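Local atomic coordinates of uncharacterized protein (Bacteroides ovatus CL02T12C04, PDB entry 6PTM), a protein that probably hydrolyses carrageenan chains from their ends, as an exo-acting carrageenase of glycoside hydrolase family 42. Residues P249-K252 and Y253-D257; L752-A755 and T756-L760. One frame throughout, in Å; residues are numbered along the deposited sequence.

Contact 1: P249-K252 and Y253-D257; sequences PGIK and YTMYD
Gly-250 and Thr-254 close a tight loop as an antiparallel hydrogen-bonded pair, Tyr-253 and Thr-254 together facing Gly-250 in a classic beta bulge, while a cis peptide before Lys-252 helps reverse the chain. Gly-250 N donates to Thr-254 O at 2.9 Å, and Thr-254 N returns a bond to Gly-250 O at 3.0 Å. Tyr-256 N closes an inverse gamma turn centred on Met-255, so two N-H groups share the Thr-254 carbonyl oxygen, the second weakly. Lys-252 and Tyr-253 lie side by side. Lys-252 CG stands over the middle of the Tyr-253 ring, 3.8 Å from its centroid and only 7° off the normal, a CH-pi contact; chi1 of 62° sets CG between the lysine's own N and carbonyl carbon, where it lies over the ring. Met-255, bent at chi2 and chi3, folds back with CG 3.1 Å and SD 3.3 Å from Lys-252 O; SD also lies beside Ile-251 CG1 and Pro-249 CB at looser apolar distances. One water bridges Gly-250 O and Thr-254 OG1, and a second accepts from Tyr-253 N at 3.1 Å. The Tyr-253 side chain touches Asn-292 and Glu-293 and lies about 3 Å from an ethanediol, probably from the crystallisation liquor, which may mark a pocket. With an alanine here, the lysine CG is likely to lose the ring face it rests on, and the surface beside Asn-292 and Glu-293 its cover. Reciprocal bonds thus tie Gly-250 to Thr-254, and the loop lays Tyr-253 against a probable active site: as in clan GH-A relatives, Glu-293 is probably the acid/base.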
loop_
_atom_site.group_PDB
_atom_site.type_symbol
_atom_site.label_atom_id
_atom_site.label_comp_id
_atom_site.label_asym_id
_atom_site.label_seq_id
_atom_site.Cartn_x
_atom_site.Cartn_y
_atom_site.Cartn_z
ATOM N N PRO A 249 -19.912 -6.057 15.721
ATOM C CA PRO A 249 -18.882 -6.542 14.820
ATOM C C PRO A 249 -18.207 -5.365 14.101
ATOM O O PRO A 249 -18.743 -4.246 14.111
ATOM C CB PRO A 249 -19.684 -7.399 13.842
ATOM C CG PRO A 249 -20.970 -6.641 13.730
ATOM C CD PRO A 249 -21.266 -6.301 15.175
ATOM N N GLY A 250 -17.040 -5.648 13.528
ATOM C CA GLY A 250 -16.354 -4.784 12.551
ATOM C C GLY A 250 -16.635 -5.345 11.190
ATOM O O GLY A 250 -15.882 -6.171 10.733
ATOM N N ILE A 251 -17.772 -4.998 10.623
ATOM C CA ILE A 251 -18.295 -5.611 9.371
ATOM C C ILE A 251 -17.304 -5.356 8.236
ATOM O O ILE A 251 -16.761 -4.247 8.150
ATOM C CB ILE A 251 -19.707 -5.032 9.085
ATOM C CG1 ILE A 251 -20.700 -5.510 10.154
ATOM C CG2 ILE A 251 -20.188 -5.386 7.672
ATOM C CD1 ILE A 251 -22.089 -4.895 10.046
ATOM N N LYS A 252 -17.062 -6.360 7.354
ATOM C CA LYS A 252 -17.587 -7.730 7.431
ATOM C C LYS A 252 -16.500 -8.712 7.921
ATOM O O LYS A 252 -16.799 -9.898 8.113
ATOM C CB LYS A 252 -18.107 -8.201 6.059
ATOM C CG LYS A 252 -17.044 -8.260 4.968
ATOM C CD LYS A 252 -17.603 -8.315 3.560
ATOM C CE LYS A 252 -17.629 -9.713 2.995
ATOM N NZ LYS A 252 -17.791 -9.643 1.523
ATOM N N TYR A 253 -15.272 -8.257 8.136
ATOM C CA TYR A 253 -14.119 -9.172 8.324
ATOM C C TYR A 253 -13.899 -9.527 9.797
ATOM O O TYR A 253 -13.203 -10.538 9.998
ATOM C CB TYR A 253 -12.898 -8.620 7.598
ATOM C CG TYR A 253 -13.100 -8.693 6.109
ATOM C CD1 TYR A 253 -13.296 -9.915 5.492
ATOM C CD2 TYR A 253 -13.162 -7.548 5.333
ATOM C CE1 TYR A 253 -13.535 -10.012 4.128
ATOM C CE2 TYR A 253 -13.374 -7.619 3.970
ATOM C CZ TYR A 253 -13.558 -8.854 3.374
ATOM O OH TYR A 253 -13.766 -8.932 2.044
ATOM N N THR A 254 -14.503 -8.829 10.769
ATOM C CA THR A 254 -14.462 -9.263 12.207
ATOM C C THR A 254 -15.903 -9.425 12.721
ATOM O O THR A 254 -16.492 -8.444 13.224
ATOM C CB THR A 254 -13.628 -8.320 13.094
ATOM O OG1 THR A 254 -12.342 -8.077 12.529
ATOM C CG2 THR A 254 -13.445 -8.873 14.492
ATOM N N MET A 255 -16.480 -10.614 12.583
ATOM C CA MET A 255 -17.937 -10.818 12.767
ATOM C C MET A 255 -18.183 -11.302 14.205
ATOM O O MET A 255 -18.850 -12.330 14.438
ATOM C CB MET A 255 -18.474 -11.802 11.724
ATOM C CG MET A 255 -18.487 -11.239 10.327
ATOM S SD MET A 255 -19.269 -9.613 10.280
ATOM C CE MET A 255 -20.919 -10.075 10.830
ATOM N N TYR A 256 -17.620 -10.579 15.156
ATOM C CA TYR A 256 -17.773 -10.821 16.603
ATOM C C TYR A 256 -17.253 -9.569 17.319
ATOM O O TYR A 256 -16.645 -8.706 16.685
ATOM C CB TYR A 256 -17.082 -12.123 17.012
ATOM C CG TYR A 256 -15.581 -12.178 16.864
ATOM C CD1 TYR A 256 -14.970 -12.717 15.739
ATOM C CD2 TYR A 256 -14.756 -11.669 17.852
ATOM C CE1 TYR A 256 -13.580 -12.754 15.614
ATOM C CE2 TYR A 256 -13.374 -11.656 17.718
ATOM C CZ TYR A 256 -12.770 -12.240 16.615
ATOM O OH TYR A 256 -11.386 -12.253 16.530
ATOM N N ASP A 257 -17.468 -9.516 18.624
ATOM C CA ASP A 257 -17.187 -8.328 19.460
ATOM C C ASP A 257 -15.742 -8.393 19.951
ATOM O O ASP A 257 -15.466 -9.231 20.808
ATOM C CB ASP A 257 -18.146 -8.322 20.648
ATOM C CG ASP A 257 -17.918 -7.137 21.570
ATOM O OD1 ASP A 257 -17.123 -6.250 21.206
ATOM O OD2 ASP A 257 -18.574 -7.095 22.608
HETATM O O HOH W 1 -13.056 -5.552 11.126
HETATM O O HOH W 2 -14.123 -5.402 8.016
#

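Contact 2: L752-A755 and T756-L760; sequences LKSA and TKIVL
Ser-754 and Ala-755 run extended toward Thr-756, where the backbone kinks (psi -10°) before entering strand 757-760, and the bend brings Ile-758 back beside Ser-754 without any hydrogen bond between the two segments. Ile-758 supplies the contact with its longer branch. CD1 lies 3.6 Å from Ser-754 OG, and CG1 comes equally close to Ala-755 O, 3.6 Å away, so two oxygens of the incoming chain rest against one aliphatic arm by van der Waals contact. The serine hydroxyl reaches forward because it is swung to the far side from its own N (chi1 -158°), while the isoleucine places CG1 opposite its carbonyl carbon. Ala-755 adds a lesser touch on the strand backbone, its CB 3.6 Å from Lys-757 O. Along the strand the side chains alternate: Ile-758 and Leu-760 are buried, Lys-757 and Val-759 exposed. The buried isoleucine also meets Gln-766 and Leu-768 of strand 765-772, and Ser-754 shares Leu-768 with it. Backbone bonds show the chain changing partners within a few residues, since Ser-754 pairs with Val-745 of strand 742-747, whereas Ile-758 pairs with Val-733 of strand 731-737. Thr-756 straddles the change: its backbone bonds Met-735 of strand 731-737, while its side chain stays on Ile-742 and Val-745 of strand 742-747. The chain therefore passes from the edge of a four-stranded antiparallel sheet to the edge of a three-stranded one, with Ile-758 packed inward between them, a crossover characteristic of a beta sandwich and consistent with the small C-terminal antiparallel domain of family 42 enzymes.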
loop_
_atom_site.group_PDB
_atom_site.type_symbol
_atom_site.label_atom_id
_atom_site.label_comp_id
_atom_site.label_asym_id
_atom_site.label_seq_id
_atom_site.Cartn_x
_atom_site.Cartn_y
_atom_site.Cartn_z
ATOM N N LEU A 752 21.514 2.333 -23.211
ATOM C CA LEU A 752 21.366 3.210 -24.399
ATOM C C LEU A 752 21.540 4.683 -24.019
ATOM O O LEU A 752 21.080 5.136 -22.956
ATOM C CB LEU A 752 20.002 2.993 -25.049
ATOM C CG LEU A 752 19.755 1.587 -25.614
ATOM C CD1 LEU A 752 18.290 1.390 -25.887
ATOM C CD2 LEU A 752 20.575 1.323 -26.879
ATOM N N LYS A 753 22.111 5.434 -24.944
ATOM C CA LYS A 753 22.226 6.900 -24.878
ATOM C C LYS A 753 20.811 7.488 -24.835
ATOM O O LYS A 753 19.928 7.019 -25.566
ATOM C CB LYS A 753 23.046 7.345 -26.083
ATOM C CG LYS A 753 23.364 8.827 -26.161
ATOM C CD LYS A 753 23.968 9.189 -27.515
ATOM C CE LYS A 753 24.000 10.678 -27.794
ATOM N NZ LYS A 753 25.354 11.112 -28.233
ATOM N N SER A 754 20.602 8.498 -24.002
ATOM C CA SER A 754 19.325 9.250 -23.931
ATOM C C SER A 754 19.636 10.716 -24.196
ATOM O O SER A 754 20.745 10.998 -24.603
ATOM C CB SER A 754 18.625 9.025 -22.618
ATOM O OG SER A 754 17.239 9.303 -22.733
ATOM N N ALA A 755 18.727 11.616 -23.869
ATOM C CA ALA A 755 18.861 13.062 -24.151
ATOM C C ALA A 755 18.469 13.846 -22.898
ATOM O O ALA A 755 17.890 13.247 -21.953
ATOM C CB ALA A 755 17.990 13.423 -25.326
ATOM N N THR A 756 18.749 15.145 -22.884
ATOM C CA THR A 756 18.340 16.042 -21.769
ATOM C C THR A 756 16.853 16.403 -21.912
ATOM O O THR A 756 16.283 16.925 -20.921
ATOM C CB THR A 756 19.268 17.255 -21.690
ATOM O OG1 THR A 756 19.054 17.962 -22.906
ATOM C CG2 THR A 756 20.725 16.867 -21.507
ATOM N N LYS A 757 16.225 16.073 -23.047
ATOM C CA LYS A 757 14.766 16.289 -23.265
ATOM C C LYS A 757 14.112 14.984 -23.714
ATOM O O LYS A 757 14.605 14.361 -24.641
ATOM C CB LYS A 757 14.510 17.390 -24.290
ATOM C CG LYS A 757 14.831 18.776 -23.769
ATOM C CD LYS A 757 14.417 19.940 -24.698
ATOM C CE LYS A 757 12.966 19.875 -25.109
ATOM N NZ LYS A 757 12.533 21.117 -25.794
ATOM N N ILE A 758 13.096 14.544 -22.991
ATOM C CA ILE A 758 12.497 13.190 -23.133
ATOM C C ILE A 758 10.983 13.335 -23.072
ATOM O O ILE A 758 10.481 14.069 -22.224
ATOM C CB ILE A 758 12.995 12.231 -22.026
ATOM C CG1 ILE A 758 14.515 12.103 -22.001
ATOM C CG2 ILE A 758 12.323 10.858 -22.157
ATOM C CD1 ILE A 758 15.031 11.359 -20.752
ATOM N N VAL A 759 10.291 12.583 -23.900
ATOM C CA VAL A 759 8.819 12.450 -23.864
ATOM C C VAL A 759 8.485 11.206 -23.058
ATOM O O VAL A 759 8.988 10.120 -23.400
ATOM C CB VAL A 759 8.263 12.378 -25.292
ATOM C CG1 VAL A 759 6.773 12.119 -25.277
ATOM C CG2 VAL A 759 8.590 13.648 -26.063
ATOM N N LEU A 760 7.683 11.357 -22.003
ATOM C CA LEU A 760 7.120 10.182 -21.291
ATOM C C LEU A 760 5.636 10.086 -21.630
ATOM O O LEU A 760 4.906 11.035 -21.356
ATOM C CB LEU A 760 7.297 10.302 -19.773
ATOM C CG LEU A 760 8.715 10.200 -19.213
ATOM C CD1 LEU A 760 9.454 11.522 -19.336
ATOM C CD2 LEU A 760 8.669 9.777 -17.745
#

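Contacts 1 and 2 belong to different parts of the chain and do not touch: their nearest atoms are about 35 Å apart, and they lie on opposite sides of the chain's centre. Contact 1 sits in the loop between helices 236-241 and 261-278, within what is probably the catalytic barrel, and meets strand 288-292 where it ends in Asn-292 and Glu-293; clan GH-A enzymes carry such an Asn-Glu pair, with the acid/base glutamate, at the C-terminal end of the fourth strand. Contact 2 lies in the C-terminal antiparallel sheets, 52 Å from contact 1 centre to centre, and takes no evident part in that probable active site.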